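Local coordinates for periplasmic His/Glu/Gln/Arg/opine family-binding protein (Silicibacter pomeroyi, PDB 3I6V) that binds lysine in the cleft between its two lobes and probably delivers basic or related amino acids to an ABC transporter, at residues 42-47 against 189-194; 58-61 against 67-70; 182-187 against 193-198. One frame throughout, in Å; residues are numbered along the deposited sequence.

Contact 1: residues 42-47 against 189-194; sequences AGLTCE and GELRGK
L44 and L191 meet through their methyl groups at the surface of the lobe. L44 CD1 lies 3.8 Å from L191 CD1, methyl against methyl, and the two side chains slant across each other. L191 CG stands anti to the backbone N (chi1 -174°); the side chain leaves the helix at an angle, and its CD1 methyl ends against L44. L191 also rests on V7 of strand 7-11 and on L184 of strand 180-184.

The second group of contacts is looser and involves K194. A42 CB lies 4.2 Å from K194 CB and at the same distance from K194 O. From there the lysine chain runs out in extended form past L44. Its NZ comes within 4.4 Å of L44 CD2, a loose approach of the ammonium end to a methyl, with no bond. No hydrogen bond crosses between the two segments.

Backbone bonds act within each side. G193 N to G189 O and K194 N to E190 O close the first turns of helix 189-204. On the other side, G43 ends helix 30-42 in a Schellman motif with positive phi. The chain then turns through L44 into strand 46-50. The arrangement is that of a helix C-terminus leading into a parallel strand of an alpha/beta lobe, with helix 189-204 packed against the turn.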
loop_
_atom_site.group_PDB
_atom_site.type_symbol
_atom_site.label_atom_id
_atom_site.label_comp_id
_atom_site.label_asym_id
_atom_site.label_seq_id
_atom_site.Cartn_x
_atom_site.Cartn_y
_atom_site.Cartn_z
ATOM N N ALA A 42 14.934 4.914 15.923
ATOM C CA ALA A 42 15.228 3.609 16.526
ATOM C C ALA A 42 16.717 3.374 16.711
ATOM O O ALA A 42 17.111 2.393 17.337
ATOM C CB ALA A 42 14.631 2.466 15.656
ATOM N N GLY A 43 17.535 4.280 16.170
ATOM C CA GLY A 43 18.987 4.134 16.173
ATOM C C GLY A 43 19.493 3.063 15.221
ATOM O O GLY A 43 20.488 2.408 15.495
ATOM N N LEU A 44 18.821 2.883 14.086
ATOM C CA LEU A 44 19.220 1.854 13.133
ATOM C C LEU A 44 19.705 2.500 11.834
ATOM O O LEU A 44 19.230 3.543 11.448
ATOM C CB LEU A 44 18.025 0.924 12.845
ATOM C CG LEU A 44 17.442 0.199 14.081
ATOM C CD1 LEU A 44 16.046 -0.241 13.776
ATOM C CD2 LEU A 44 18.317 -0.990 14.445
ATOM N N THR A 45 20.618 1.866 11.134
ATOM C CA THR A 45 20.961 2.371 9.807
ATOM C C THR A 45 20.232 1.484 8.801
ATOM O O THR A 45 20.100 0.265 8.993
ATOM C CB THR A 45 22.474 2.328 9.562
ATOM O OG1 THR A 45 22.910 0.980 9.751
ATOM C CG2 THR A 45 23.210 3.220 10.560
ATOM N N CYS A 46 19.723 2.079 7.742
ATOM C CA CYS A 46 18.995 1.263 6.812
ATOM C C CYS A 46 19.485 1.299 5.382
ATOM O O CYS A 46 20.179 2.221 4.959
ATOM C CB CYS A 46 17.509 1.558 6.883
ATOM S SG CYS A 46 17.023 3.144 6.265
ATOM N N GLU A 47 19.098 0.262 4.663
ATOM C CA GLU A 47 19.391 0.106 3.273
ATOM C C GLU A 47 18.057 -0.323 2.634
ATOM O O GLU A 47 17.316 -1.142 3.192
ATOM C CB GLU A 47 20.487 -0.952 3.156
ATOM C CG GLU A 47 20.431 -1.853 1.959
ATOM C CD GLU A 47 21.438 -3.002 2.051
ATOM O OE1 GLU A 47 22.391 -2.887 2.855
ATOM O OE2 GLU A 47 21.261 -4.031 1.333
ATOM N N GLY A 189 10.752 -10.261 16.930
ATOM C CA GLY A 189 10.002 -9.419 17.865
ATOM C C GLY A 189 10.748 -8.202 18.396
ATOM O O GLY A 189 10.146 -7.164 18.645
ATOM N N GLU A 190 12.051 -8.330 18.581
ATOM C CA GLU A 190 12.834 -7.236 19.122
ATOM C C GLU A 190 12.917 -6.086 18.111
ATOM O O GLU A 190 12.635 -4.946 18.455
ATOM C CB GLU A 190 14.216 -7.728 19.474
ATOM C CG GLU A 190 15.096 -6.653 20.069
ATOM C CD GLU A 190 16.247 -7.277 20.832
ATOM O OE1 GLU A 190 15.991 -8.171 21.714
ATOM O OE2 GLU A 190 17.393 -6.887 20.508
ATOM N N LEU A 191 13.252 -6.386 16.861
ATOM C CA LEU A 191 13.204 -5.347 15.791
ATOM C C LEU A 191 11.817 -4.716 15.620
ATOM O O LEU A 191 11.681 -3.487 15.438
ATOM C CB LEU A 191 13.686 -5.939 14.471
ATOM C CG LEU A 191 13.846 -4.957 13.287
ATOM C CD1 LEU A 191 14.814 -3.822 13.645
ATOM C CD2 LEU A 191 14.369 -5.736 12.085
ATOM N N ARG A 192 10.766 -5.549 15.702
ATOM C CA ARG A 192 9.398 -5.062 15.554
ATOM C C ARG A 192 9.086 -4.101 16.687
ATOM O O ARG A 192 8.440 -3.070 16.467
ATOM C CB ARG A 192 8.394 -6.242 15.525
ATOM C CG ARG A 192 6.894 -5.839 15.531
ATOM C CD ARG A 192 5.979 -7.048 15.144
ATOM N NE ARG A 192 6.206 -8.182 16.075
ATOM C CZ ARG A 192 5.698 -8.257 17.304
ATOM N NH1 ARG A 192 4.954 -7.270 17.778
ATOM N NH2 ARG A 192 5.964 -9.310 18.080
ATOM N N GLY A 193 9.547 -4.436 17.900
ATOM C CA GLY A 193 9.368 -3.571 19.062
ATOM C C GLY A 193 10.056 -2.201 18.885
ATOM O O GLY A 193 9.489 -1.191 19.255
ATOM N N LYS A 194 11.258 -2.175 18.314
ATOM C CA LYS A 194 11.957 -0.902 17.988
ATOM C C LYS A 194 11.156 -0.043 17.017
ATOM O O LYS A 194 10.960 1.172 17.227
ATOM C CB LYS A 194 13.363 -1.168 17.424
ATOM C CG LYS A 194 14.382 -1.534 18.492
ATOM C CD LYS A 194 15.623 -2.198 17.875
ATOM C CE LYS A 194 16.624 -2.537 18.981
ATOM N NZ LYS A 194 17.941 -2.830 18.403
#

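Contact 2: residues 58-61 against 67-70; sequences PNLV and TIIA
L60 buries the most surface here, and it meets I68 with one methyl and T67 with the other. L60 CD2 lies 3.8 Å from I68 CD1. L60 CB backs this up, at 4.0 Å from the same I68 CD1. L60 CG is anti to the backbone N (chi1 165°), which sends both methyls off the helix toward the strand.

I68 brings the end of its CG1 branch. The I68 side chain also packs on I56 and I57 of the same helix.

T67 takes part through its backbone: L60 CD1 sits 3.8 Å from T67 N. The CB of T67 points away from the helix, and its side chain packs on V7, M9, M182 and L184. All three residues are buried. With an alanine in place of L60 both methyls would be gone, which is likely to open a gap between the helix and the strand, beside I68 CD1 and over T67 N.

Outside the pair, L60 O accepts a hydrogen bond from R185 NH1. Helix 56-61 links strand 46-50 to strand 67-68, which lie parallel with strand 7-11 between them. The contact joins helix and second strand of this beta-alpha-beta crossover.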
loop_
_atom_site.group_PDB
_atom_site.type_symbol
_atom_site.label_atom_id
_atom_site.label_comp_id
_atom_site.label_asym_id
_atom_site.label_seq_id
_atom_site.Cartn_x
_atom_site.Cartn_y
_atom_site.Cartn_z
ATOM N N PRO A 58 7.016 -13.900 0.798
ATOM C CA PRO A 58 7.982 -15.041 0.859
ATOM C C PRO A 58 9.435 -14.596 0.913
ATOM O O PRO A 58 10.236 -15.209 1.625
ATOM C CB PRO A 58 7.723 -15.829 -0.448
ATOM C CG PRO A 58 6.454 -15.331 -1.008
ATOM C CD PRO A 58 5.989 -14.085 -0.241
ATOM N N ASN A 59 9.779 -13.515 0.210
ATOM C CA ASN A 59 11.166 -13.032 0.239
ATOM C C ASN A 59 11.600 -12.359 1.557
ATOM O O ASN A 59 12.802 -12.337 1.866
ATOM C CB ASN A 59 11.478 -12.181 -1.005
ATOM C CG ASN A 59 11.485 -13.031 -2.291
ATOM O OD1 ASN A 59 11.394 -14.256 -2.229
ATOM N ND2 ASN A 59 11.607 -12.382 -3.437
ATOM N N LEU A 60 10.645 -11.812 2.327
ATOM C CA LEU A 60 10.916 -11.417 3.710
ATOM C C LEU A 60 11.190 -12.669 4.529
ATOM O O LEU A 60 12.167 -12.728 5.287
ATOM C CB LEU A 60 9.704 -10.675 4.336
ATOM C CG LEU A 60 9.712 -10.529 5.875
ATOM C CD1 LEU A 60 10.778 -9.528 6.304
ATOM C CD2 LEU A 60 8.355 -10.048 6.405
ATOM N N VAL A 61 10.308 -13.657 4.398
ATOM C CA VAL A 61 10.442 -14.904 5.186
ATOM C C VAL A 61 11.793 -15.612 4.907
ATOM O O VAL A 61 12.394 -16.142 5.827
ATOM C CB VAL A 61 9.207 -15.848 4.963
ATOM C CG1 VAL A 61 9.418 -17.241 5.595
ATOM C CG2 VAL A 61 7.926 -15.187 5.539
ATOM N N THR A 67 12.226 -6.025 6.654
ATOM C CA THR A 67 10.902 -5.461 6.883
ATOM C C THR A 67 10.151 -5.325 5.566
ATOM O O THR A 67 10.777 -5.289 4.484
ATOM C CB THR A 67 10.951 -4.046 7.529
ATOM O OG1 THR A 67 11.395 -3.096 6.538
ATOM C CG2 THR A 67 11.884 -3.987 8.731
ATOM N N ILE A 68 8.826 -5.250 5.646
ATOM C CA ILE A 68 8.016 -4.822 4.499
ATOM C C ILE A 68 7.382 -3.490 4.858
ATOM O O ILE A 68 6.690 -3.408 5.866
ATOM C CB ILE A 68 6.929 -5.853 4.151
ATOM C CG1 ILE A 68 7.579 -7.157 3.682
ATOM C CG2 ILE A 68 5.970 -5.306 3.068
ATOM C CD1 ILE A 68 6.557 -8.308 3.533
ATOM N N ILE A 69 7.670 -2.441 4.082
ATOM C CA ILE A 69 7.016 -1.161 4.267
ATOM C C ILE A 69 6.568 -0.754 2.851
ATOM O O ILE A 69 7.357 -0.227 2.053
ATOM C CB ILE A 69 7.937 -0.133 4.983
ATOM C CG1 ILE A 69 7.209 1.193 5.249
ATOM C CG2 ILE A 69 9.308 0.047 4.236
ATOM C CD1 ILE A 69 8.076 2.206 6.081
ATOM N N ALA A 70 5.327 -1.098 2.515
ATOM C CA ALA A 70 4.909 -1.187 1.111
ATOM C C ALA A 70 3.392 -1.090 1.007
ATOM O O ALA A 70 2.760 -1.867 0.282
ATOM C CB ALA A 70 5.413 -2.538 0.480
#

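Contact 3: residues 182-187 against 193-198; sequences MGLRES and GKFDAA. With NA (sodium ion), chain C.
M182 reaches F195 by a bend at its end: chi3 is 46°, which turns CE back over the ring. F195 CG is anti to the carbonyl carbon (chi1 -78°), and this swings the ring from the helix toward strand 180-184. The two side chains meet at about a right angle.

M182 CE sits 3.5 Å from the centroid of the F195 ring and only 9° off the ring normal. This is a CH-pi contact over the face. M182 SD approaches obliquely, 4.2 Å from the same centroid, and lies 3.7 Å from F195 CD2. Sulfur and methyl together make a Met-aromatic contact. L184 adds a looser touch, with CD2 at 4.5 Å from F195 CD1.

All three residues are buried. L38 and C39 of helix 30-42 also pack on F195, as do T67 and T85, so helix 30-42 and three strands pack round the ring.

Past the strand, R185 NH2 forms salt bridges with D66 and D188. E186 OE2 binds the sodium ion at 2.4 Å, and its side chain is extended beyond CG to reach it. With D79 O, I82 O and D83 OD1 as further ligands, the ion links the loop after strand 180-184 to the chain leading into strand 83-89. The antiparallel pairing of strand 180-184 with strand 83-89, followed by the packing of helix 189-204, fits the return of the chain to the first lobe in periplasmic binding proteins of this family.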
loop_
_atom_site.group_PDB
_atom_site.type_symbol
_atom_site.label_atom_id
_atom_site.label_comp_id
_atom_site.label_asym_id
_atom_site.label_seq_id
_atom_site.Cartn_x
_atom_site.Cartn_y
_atom_site.Cartn_z
ATOM N N MET A 182 3.934 -2.101 9.089
ATOM C CA MET A 182 5.161 -2.756 8.594
ATOM C C MET A 182 5.082 -4.212 8.930
ATOM O O MET A 182 4.652 -4.585 10.056
ATOM C CB MET A 182 6.443 -2.196 9.275
ATOM C CG MET A 182 6.753 -0.706 9.013
ATOM S SD MET A 182 8.202 0.000 9.925
ATOM C CE MET A 182 9.315 -1.362 9.596
ATOM N N GLY A 183 5.547 -5.032 8.003
ATOM C CA GLY A 183 5.597 -6.469 8.204
ATOM C C GLY A 183 7.021 -6.891 8.536
ATOM O O GLY A 183 7.981 -6.342 8.001
ATOM N N LEU A 184 7.164 -7.842 9.452
ATOM C CA LEU A 184 8.465 -8.420 9.796
ATOM C C LEU A 184 8.322 -9.910 10.026
ATOM O O LEU A 184 7.206 -10.394 10.245
ATOM C CB LEU A 184 9.015 -7.820 11.096
ATOM C CG LEU A 184 9.354 -6.325 11.026
ATOM C CD1 LEU A 184 8.163 -5.529 11.556
ATOM C CD2 LEU A 184 10.594 -6.078 11.874
ATOM N N ARG A 185 9.449 -10.622 10.062
ATOM C CA ARG A 185 9.390 -12.058 10.333
ATOM C C ARG A 185 8.868 -12.253 11.756
ATOM O O ARG A 185 9.107 -11.407 12.634
ATOM C CB ARG A 185 10.764 -12.744 10.208
ATOM C CG ARG A 185 11.288 -12.928 8.735
ATOM C CD ARG A 185 12.725 -13.566 8.758
ATOM N NE ARG A 185 13.722 -12.602 9.278
ATOM C CZ ARG A 185 14.237 -11.602 8.553
ATOM N NH1 ARG A 185 13.865 -11.433 7.277
ATOM N NH2 ARG A 185 15.112 -10.763 9.102
ATOM N N GLU A 186 8.179 -13.369 11.981
ATOM C CA GLU A 186 7.638 -13.662 13.326
ATOM C C GLU A 186 8.717 -13.927 14.377
ATOM O O GLU A 186 8.434 -13.866 15.569
ATOM C CB GLU A 186 6.651 -14.837 13.261
ATOM C CG GLU A 186 5.449 -14.466 12.355
ATOM C CD GLU A 186 4.477 -15.618 12.106
ATOM O OE1 GLU A 186 4.886 -16.804 12.007
ATOM O OE2 GLU A 186 3.286 -15.313 11.979
ATOM N N SER A 187 9.947 -14.208 13.929
ATOM C CA SER A 187 11.054 -14.435 14.851
ATOM C C SER A 187 11.797 -13.110 15.108
ATOM O O SER A 187 12.853 -13.069 15.776
ATOM C CB SER A 187 11.999 -15.489 14.264
ATOM O OG SER A 187 12.388 -15.058 12.959
ATOM N N GLY A 193 9.547 -4.436 17.900
ATOM C CA GLY A 193 9.368 -3.571 19.062
ATOM C C GLY A 193 10.056 -2.201 18.885
ATOM O O GLY A 193 9.489 -1.191 19.255
ATOM N N LYS A 194 11.258 -2.175 18.314
ATOM C CA LYS A 194 11.957 -0.902 17.988
ATOM C C LYS A 194 11.156 -0.043 17.017
ATOM O O LYS A 194 10.960 1.172 17.227
ATOM C CB LYS A 194 13.363 -1.168 17.424
ATOM C CG LYS A 194 14.382 -1.534 18.492
ATOM C CD LYS A 194 15.623 -2.198 17.875
ATOM C CE LYS A 194 16.624 -2.537 18.981
ATOM N NZ LYS A 194 17.941 -2.830 18.403
ATOM N N PHE A 195 10.620 -0.681 15.977
ATOM C CA PHE A 195 9.791 0.052 15.059
ATOM C C PHE A 195 8.521 0.520 15.697
ATOM O O PHE A 195 8.087 1.630 15.414
ATOM C CB PHE A 195 9.539 -0.715 13.767
ATOM C CG PHE A 195 10.695 -0.656 12.838
ATOM C CD1 PHE A 195 11.466 -1.776 12.608
ATOM C CD2 PHE A 195 11.046 0.565 12.236
ATOM C CE1 PHE A 195 12.584 -1.712 11.739
ATOM C CE2 PHE A 195 12.132 0.641 11.381
ATOM C CZ PHE A 195 12.898 -0.499 11.124
ATOM N N ASP A 196 7.916 -0.321 16.541
ATOM C CA ASP A 196 6.691 0.093 17.218
ATOM C C ASP A 196 6.914 1.320 18.119
ATOM O O ASP A 196 6.096 2.247 18.136
ATOM C CB ASP A 196 6.057 -1.075 17.999
ATOM C CG ASP A 196 4.931 -1.773 17.204
ATOM O OD1 ASP A 196 4.802 -3.013 17.326
ATOM O OD2 ASP A 196 4.182 -1.083 16.472
ATOM N N ALA A 197 8.007 1.284 18.879
ATOM C CA ALA A 197 8.354 2.394 19.755
ATOM C C ALA A 197 8.618 3.656 18.913
ATOM O O ALA A 197 8.181 4.729 19.278
ATOM C CB ALA A 197 9.568 2.039 20.632
ATOM N N ALA A 198 9.279 3.525 17.762
ATOM C CA ALA A 198 9.466 4.699 16.878
ATOM C C ALA A 198 8.161 5.254 16.298
ATOM O O ALA A 198 7.929 6.483 16.282
ATOM C CB ALA A 198 10.502 4.384 15.771
HETATM NA NA NA C . 1.860 -13.549 12.739
#

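All three contacts lie in the lobe that holds both chain ends, on the same side of the chain's centre. Contacts 1 and 3 share G193 and K194 of helix 189-204, and their centres are about 7 Å apart. L44 CD1 packs on F195 CZ between them. Contact 2 lies about 12 Å from contact 3, centre to centre, and about 14 Å from contact 1. Strands 67-68 and 180-184 join contacts 2 and 3 through a probable backbone hydrogen bond, I68 N to G183 O. Segment 42-47 comes first, contact 2 opens and closes next, and 182-187 and helix 189-204 come last. This lobe is therefore built from early and late parts of the chain.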